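Local coordinates for kinesin-like protein (Caenorhabditis elegans, PDB 5X3E), which is a kinesin-6 family motor, Zen4, whose motor domain probably couples ATP hydrolysis to movement along microtubules, at residues E245-D257 against K390-N402. Residues are numbered along the deposited sequence; the frame is centred on the assembly and turned at random.
With SO4 (sulfate ion), chain M; SO4 (sulfate ion), chain C.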
loop_
_atom_site.group_PDB
_atom_site.type_symbol
_atom_site.label_atom_id
_atom_site.label_comp_id
_atom_site.label_asym_id
_atom_site.label_seq_id
_atom_site.Cartn_x
_atom_site.Cartn_y
_atom_site.Cartn_z
ATOM N N GLU A 245 4.324 17.003 6.460
ATOM C CA GLU A 245 4.710 16.543 7.783
ATOM C C GLU A 245 3.944 15.269 8.124
ATOM O O GLU A 245 2.727 15.195 7.925
ATOM C CB GLU A 245 4.451 17.630 8.829
ATOM C CG GLU A 245 4.921 17.287 10.233
ATOM C CD GLU A 245 6.250 17.925 10.575
ATOM O OE1 GLU A 245 6.843 18.573 9.687
ATOM O OE2 GLU A 245 6.696 17.788 11.734
ATOM N N ILE A 246 4.660 14.271 8.631
ATOM C CA ILE A 246 4.052 13.028 9.087
ATOM C C ILE A 246 3.758 13.166 10.577
ATOM O O ILE A 246 4.676 13.359 11.381
ATOM C CB ILE A 246 4.977 11.833 8.803
ATOM C CG1 ILE A 246 5.004 11.550 7.298
ATOM C CG2 ILE A 246 4.533 10.604 9.581
ATOM C CD1 ILE A 246 6.139 10.656 6.847
ATOM N N ARG A 247 2.478 13.073 10.944
ATOM C CA ARG A 247 2.048 13.310 12.317
ATOM C C ARG A 247 0.864 12.410 12.644
ATOM O O ARG A 247 0.327 11.717 11.775
ATOM C CB ARG A 247 1.690 14.781 12.523
ATOM C CG ARG A 247 0.564 15.273 11.634
ATOM C CD ARG A 247 0.424 16.777 11.751
ATOM N NE ARG A 247 0.240 17.219 13.130
ATOM C CZ ARG A 247 0.266 18.493 13.504
ATOM N NH1 ARG A 247 0.474 19.435 12.598
ATOM N NH2 ARG A 247 0.090 18.828 14.774
ATOM N N HIS A 248 0.459 12.415 13.914
ATOM C CA HIS A 248 -0.685 11.631 14.363
ATOM C C HIS A 248 -1.899 12.516 14.604
ATOM O O HIS A 248 -1.784 13.736 14.747
ATOM C CB HIS A 248 -0.378 10.851 15.645
ATOM C CG HIS A 248 -0.133 11.719 16.839
ATOM N ND1 HIS A 248 1.111 12.219 17.150
ATOM C CD2 HIS A 248 -0.971 12.163 17.806
ATOM C CE1 HIS A 248 1.029 12.942 18.252
ATOM N NE2 HIS A 248 -0.222 12.924 18.671
ATOM N N ASP A 249 -3.075 11.879 14.657
ATOM C CA ASP A 249 -4.321 12.545 15.001
ATOM C C ASP A 249 -4.704 12.214 16.443
ATOM O O ASP A 249 -3.933 11.604 17.191
ATOM C CB ASP A 249 -5.437 12.174 14.012
ATOM C CG ASP A 249 -5.715 10.671 13.943
ATOM O OD1 ASP A 249 -5.431 9.935 14.915
ATOM O OD2 ASP A 249 -6.247 10.227 12.901
ATOM N N ARG A 250 -5.907 12.628 16.851
ATOM C CA ARG A 250 -6.339 12.393 18.225
ATOM C C ARG A 250 -6.526 10.918 18.534
ATOM O O ARG A 250 -6.419 10.529 19.705
ATOM C CB ARG A 250 -7.619 13.172 18.523
ATOM C CG ARG A 250 -7.359 14.657 18.551
ATOM C CD ARG A 250 -8.387 15.452 19.335
ATOM N NE ARG A 250 -7.876 16.795 19.606
ATOM C CZ ARG A 250 -7.896 17.798 18.733
ATOM N NH1 ARG A 250 -8.410 17.623 17.526
ATOM N NH2 ARG A 250 -7.401 18.979 19.067
ATOM N N GLN A 251 -6.778 10.095 17.520
ATOM C CA GLN A 251 -6.857 8.646 17.668
ATOM C C GLN A 251 -5.479 7.991 17.681
ATOM O O GLN A 251 -5.394 6.763 17.711
ATOM C CB GLN A 251 -7.693 8.055 16.528
ATOM C CG GLN A 251 -9.067 8.692 16.300
ATOM C CD GLN A 251 -10.133 8.190 17.262
ATOM O OE1 GLN A 251 -10.082 8.460 18.461
ATOM N NE2 GLN A 251 -11.105 7.442 16.735
ATOM N N GLN A 252 -4.417 8.799 17.688
ATOM C CA GLN A 252 -3.025 8.361 17.622
ATOM C C GLN A 252 -2.676 7.702 16.291
ATOM O O GLN A 252 -1.641 7.038 16.181
ATOM C CB GLN A 252 -2.672 7.430 18.788
ATOM C CG GLN A 252 -2.749 8.122 20.134
ATOM C CD GLN A 252 -1.828 9.325 20.223
ATOM O OE1 GLN A 252 -0.706 9.302 19.714
ATOM N NE2 GLN A 252 -2.302 10.387 20.865
ATOM N N GLN A 253 -3.507 7.892 15.270
ATOM C CA GLN A 253 -3.267 7.325 13.949
ATOM C C GLN A 253 -2.371 8.233 13.117
ATOM O O GLN A 253 -2.552 9.453 13.097
ATOM C CB GLN A 253 -4.587 7.099 13.213
ATOM C CG GLN A 253 -5.476 6.046 13.841
ATOM C CD GLN A 253 -4.924 4.645 13.647
ATOM O OE1 GLN A 253 -4.562 4.257 12.532
ATOM N NE2 GLN A 253 -4.866 3.874 14.727
ATOM N N MET A 254 -1.411 7.630 12.420
ATOM C CA MET A 254 -0.498 8.400 11.589
ATOM C C MET A 254 -1.203 8.897 10.328
ATOM O O MET A 254 -2.106 8.248 9.797
ATOM C CB MET A 254 0.710 7.548 11.207
ATOM C CG MET A 254 1.569 7.151 12.394
ATOM S SD MET A 254 2.187 8.579 13.298
ATOM C CE MET A 254 1.608 8.154 14.928
ATOM N N TYR A 255 -0.793 10.074 9.863
ATOM C CA TYR A 255 -1.289 10.608 8.601
ATOM C C TYR A 255 -0.333 11.686 8.105
ATOM O O TYR A 255 0.563 12.137 8.823
ATOM C CB TYR A 255 -2.718 11.163 8.732
ATOM C CG TYR A 255 -2.848 12.489 9.462
ATOM C CD1 TYR A 255 -3.090 13.670 8.762
ATOM C CD2 TYR A 255 -2.733 12.563 10.848
ATOM C CE1 TYR A 255 -3.214 14.891 9.424
ATOM C CE2 TYR A 255 -2.857 13.780 11.522
ATOM C CZ TYR A 255 -3.096 14.939 10.803
ATOM O OH TYR A 255 -3.222 16.142 11.460
ATOM N N VAL A 256 -0.544 12.098 6.861
ATOM C CA VAL A 256 0.235 13.156 6.230
ATOM C C VAL A 256 -0.596 14.433 6.314
ATOM O O VAL A 256 -1.693 14.503 5.748
ATOM C CB VAL A 256 0.599 12.797 4.778
ATOM C CG1 VAL A 256 1.363 13.926 4.124
ATOM C CG2 VAL A 256 1.417 11.503 4.722
ATOM N N ASP A 257 -0.061 15.435 7.020
ATOM C CA ASP A 257 -0.820 16.617 7.435
ATOM C C ASP A 257 -1.575 17.273 6.280
ATOM O O ASP A 257 -2.809 17.326 6.278
ATOM C CB ASP A 257 0.135 17.612 8.112
ATOM C CG ASP A 257 -0.580 18.808 8.716
ATOM O OD1 ASP A 257 -1.821 18.884 8.630
ATOM O OD2 ASP A 257 0.100 19.658 9.319
ATOM N N LYS A 390 11.506 8.488 8.257
ATOM C CA LYS A 390 10.180 9.016 7.944
ATOM C C LYS A 390 9.230 7.901 7.529
ATOM O O LYS A 390 8.069 7.874 7.952
ATOM C CB LYS A 390 10.272 10.069 6.836
ATOM C CG LYS A 390 10.027 11.507 7.289
ATOM C CD LYS A 390 11.214 12.064 8.064
ATOM C CE LYS A 390 11.103 13.573 8.240
ATOM N NZ LYS A 390 12.347 14.161 8.812
ATOM N N LEU A 391 9.716 6.967 6.708
ATOM C CA LEU A 391 8.870 5.898 6.190
ATOM C C LEU A 391 8.325 5.043 7.323
ATOM O O LEU A 391 7.126 4.748 7.382
ATOM C CB LEU A 391 9.663 5.042 5.202
ATOM C CG LEU A 391 8.960 3.805 4.634
ATOM C CD1 LEU A 391 7.757 4.176 3.773
ATOM C CD2 LEU A 391 9.936 2.946 3.852
ATOM N N THR A 392 9.199 4.642 8.241
ATOM C CA THR A 392 8.783 3.788 9.345
ATOM C C THR A 392 7.888 4.530 10.336
ATOM O O THR A 392 7.001 3.922 10.950
ATOM C CB THR A 392 10.030 3.253 10.045
ATOM O OG1 THR A 392 10.867 2.594 9.088
ATOM C CG2 THR A 392 9.661 2.278 11.094
ATOM N N HIS A 393 8.079 5.841 10.481
ATOM C CA HIS A 393 7.211 6.631 11.348
ATOM C C HIS A 393 5.780 6.638 10.828
ATOM O O HIS A 393 4.822 6.539 11.606
ATOM C CB HIS A 393 7.771 8.051 11.453
ATOM C CG HIS A 393 7.107 8.905 12.488
ATOM N ND1 HIS A 393 7.100 10.280 12.412
ATOM C CD2 HIS A 393 6.450 8.586 13.628
ATOM C CE1 HIS A 393 6.455 10.773 13.454
ATOM N NE2 HIS A 393 6.051 9.766 14.207
ATOM N N LEU A 394 5.617 6.737 9.506
ATOM C CA LEU A 394 4.287 6.779 8.905
ATOM C C LEU A 394 3.491 5.502 9.160
ATOM O O LEU A 394 2.256 5.542 9.197
ATOM C CB LEU A 394 4.420 7.034 7.406
ATOM C CG LEU A 394 3.149 7.130 6.569
ATOM C CD1 LEU A 394 2.247 8.239 7.083
ATOM C CD2 LEU A 394 3.511 7.355 5.112
ATOM N N PHE A 395 4.166 4.372 9.368
ATOM C CA PHE A 395 3.491 3.107 9.636
ATOM C C PHE A 395 3.701 2.646 11.077
ATOM O O PHE A 395 3.770 1.445 11.354
ATOM C CB PHE A 395 3.950 2.045 8.639
ATOM C CG PHE A 395 3.773 2.461 7.209
ATOM C CD1 PHE A 395 2.503 2.726 6.708
ATOM C CD2 PHE A 395 4.866 2.616 6.374
ATOM C CE1 PHE A 395 2.327 3.135 5.397
ATOM C CE2 PHE A 395 4.698 3.021 5.060
ATOM C CZ PHE A 395 3.428 3.284 4.572
ATOM N N LYS A 396 3.792 3.608 12.001
ATOM C CA LYS A 396 3.968 3.288 13.413
ATOM C C LYS A 396 2.870 2.357 13.918
ATOM O O LYS A 396 3.155 1.368 14.603
ATOM C CB LYS A 396 4.012 4.580 14.231
ATOM C CG LYS A 396 3.729 4.392 15.710
ATOM C CD LYS A 396 3.540 5.726 16.408
ATOM C CE LYS A 396 2.449 5.656 17.465
ATOM N NZ LYS A 396 2.068 7.002 17.975
ATOM N N ASN A 397 1.612 2.655 13.587
ATOM C CA ASN A 397 0.497 1.856 14.088
ATOM C C ASN A 397 0.639 0.393 13.684
ATOM O O ASN A 397 0.500 -0.508 14.518
ATOM C CB ASN A 397 -0.825 2.435 13.581
ATOM C CG ASN A 397 -1.006 3.891 13.969
ATOM O OD1 ASN A 397 -1.167 4.759 13.113
ATOM N ND2 ASN A 397 -0.971 4.163 15.266
ATOM N N TYR A 398 0.917 0.141 12.401
ATOM C CA TYR A 398 1.102 -1.226 11.925
ATOM C C TYR A 398 2.282 -1.902 12.619
ATOM O O TYR A 398 2.183 -3.050 13.068
ATOM C CB TYR A 398 1.305 -1.228 10.407
ATOM C CG TYR A 398 0.123 -0.746 9.597
ATOM C CD1 TYR A 398 0.069 0.560 9.124
ATOM C CD2 TYR A 398 -0.939 -1.594 9.297
ATOM C CE1 TYR A 398 -1.007 1.010 8.378
ATOM C CE2 TYR A 398 -2.021 -1.154 8.546
ATOM C CZ TYR A 398 -2.049 0.147 8.088
ATOM O OH TYR A 398 -3.119 0.591 7.344
ATOM N N LEU A 399 3.418 -1.210 12.702
ATOM C CA LEU A 399 4.612 -1.809 13.283
ATOM C C LEU A 399 4.500 -2.008 14.789
ATOM O O LEU A 399 5.271 -2.793 15.354
ATOM C CB LEU A 399 5.828 -0.953 12.951
ATOM C CG LEU A 399 6.103 -0.951 11.452
ATOM C CD1 LEU A 399 6.965 0.217 11.062
ATOM C CD2 LEU A 399 6.772 -2.256 11.071
ATOM N N GLU A 400 3.581 -1.306 15.453
ATOM C CA GLU A 400 3.250 -1.586 16.841
ATOM C C GLU A 400 2.124 -2.601 16.960
ATOM O O GLU A 400 1.528 -2.742 18.034
ATOM C CB GLU A 400 2.899 -0.293 17.577
ATOM C CG GLU A 400 4.117 0.559 17.919
ATOM C CD GLU A 400 3.755 1.805 18.695
ATOM O OE1 GLU A 400 2.549 2.116 18.785
ATOM O OE2 GLU A 400 4.671 2.466 19.225
ATOM N N GLY A 401 1.828 -3.302 15.871
ATOM C CA GLY A 401 0.949 -4.448 15.894
ATOM C C GLY A 401 -0.509 -4.168 15.636
ATOM O O GLY A 401 -1.348 -5.007 15.977
ATOM N N ASN A 402 -0.852 -3.010 15.084
ATOM C CA ASN A 402 -2.241 -2.671 14.804
ATOM C C ASN A 402 -2.494 -2.855 13.315
ATOM O O ASN A 402 -1.896 -2.158 12.490
ATOM C CB ASN A 402 -2.590 -1.249 15.238
ATOM C CG ASN A 402 -4.079 -0.961 15.122
ATOM O OD1 ASN A 402 -4.537 -0.349 14.155
ATOM N ND2 ASN A 402 -4.845 -1.417 16.107
HETATM S S SO4 M . 4.360 11.044 16.939
HETATM O O1 SO4 M . 3.667 11.785 15.887
HETATM O O2 SO4 M . 4.082 9.613 16.829
HETATM O O3 SO4 M . 5.795 11.289 16.821
HETATM O O4 SO4 M . 3.908 11.506 18.247
HETATM S S SO4 C . -2.796 10.216 4.649
HETATM O O1 SO4 C . -3.953 9.947 5.504
HETATM O O2 SO4 C . -2.412 8.999 3.938
HETATM O O3 SO4 C . -1.675 10.652 5.468
HETATM O O4 SO4 C . -3.119 11.265 3.692
#
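The side-chain amides of Gln253 and Asn397 lie stacked, their planes 18° apart. Gln253 OE1 and Asn397 OD1, both acceptors, sit 3.5 Å from each other in this stack and do not bond. In its own plane the Asn397 amide bridges the hairpin end: ND2 donates to Gln252 O (3.1 Å) from above that carbonyl's plane, while OD1 accepts Met254 N (3.0 Å) in the carbonyl plane. Both bonds are nearly straight. With ND2 and OD1 both engaged, the amide is held in its rotation about chi2.

The His393 ring meets a sulfate at its edge, and NE2 makes two weak bonds to it. Met254 SD stands oblique to this ring, 4.6 Å from its centroid. His248 presents ND1 to the same sulfate, in the ring plane, at 2.9 Å from O1. One face of the His248 ring carries Gln252 OE1. Bends at chi2 (-58°) and chi3 (126°) turn Met254 CE against the end of Lys396, 3.3 Å from NZ. Lys396 NZ adds a weak bond to the sulfate.

At the other end, Ile246 CD1 packs on Leu394 CB (4.0 Å), and Val256 CG2 touches Leu394 CD1. Leu394 also rests on Ile224 of the central sheet.

The contact thus fastens the 246-256 beta hairpin, at the edge of the kinesin motor sheet, to the two short helices 390-394 and 396-399. An apolar patch holds one end and the two hydrogen bonds of the Asn397 amide hold the other. To one side of both, His248, His393 and Lys396 gather round a sulfate that was probably supplied by the crystallisation solution; it would stabilise positive charge on the histidines.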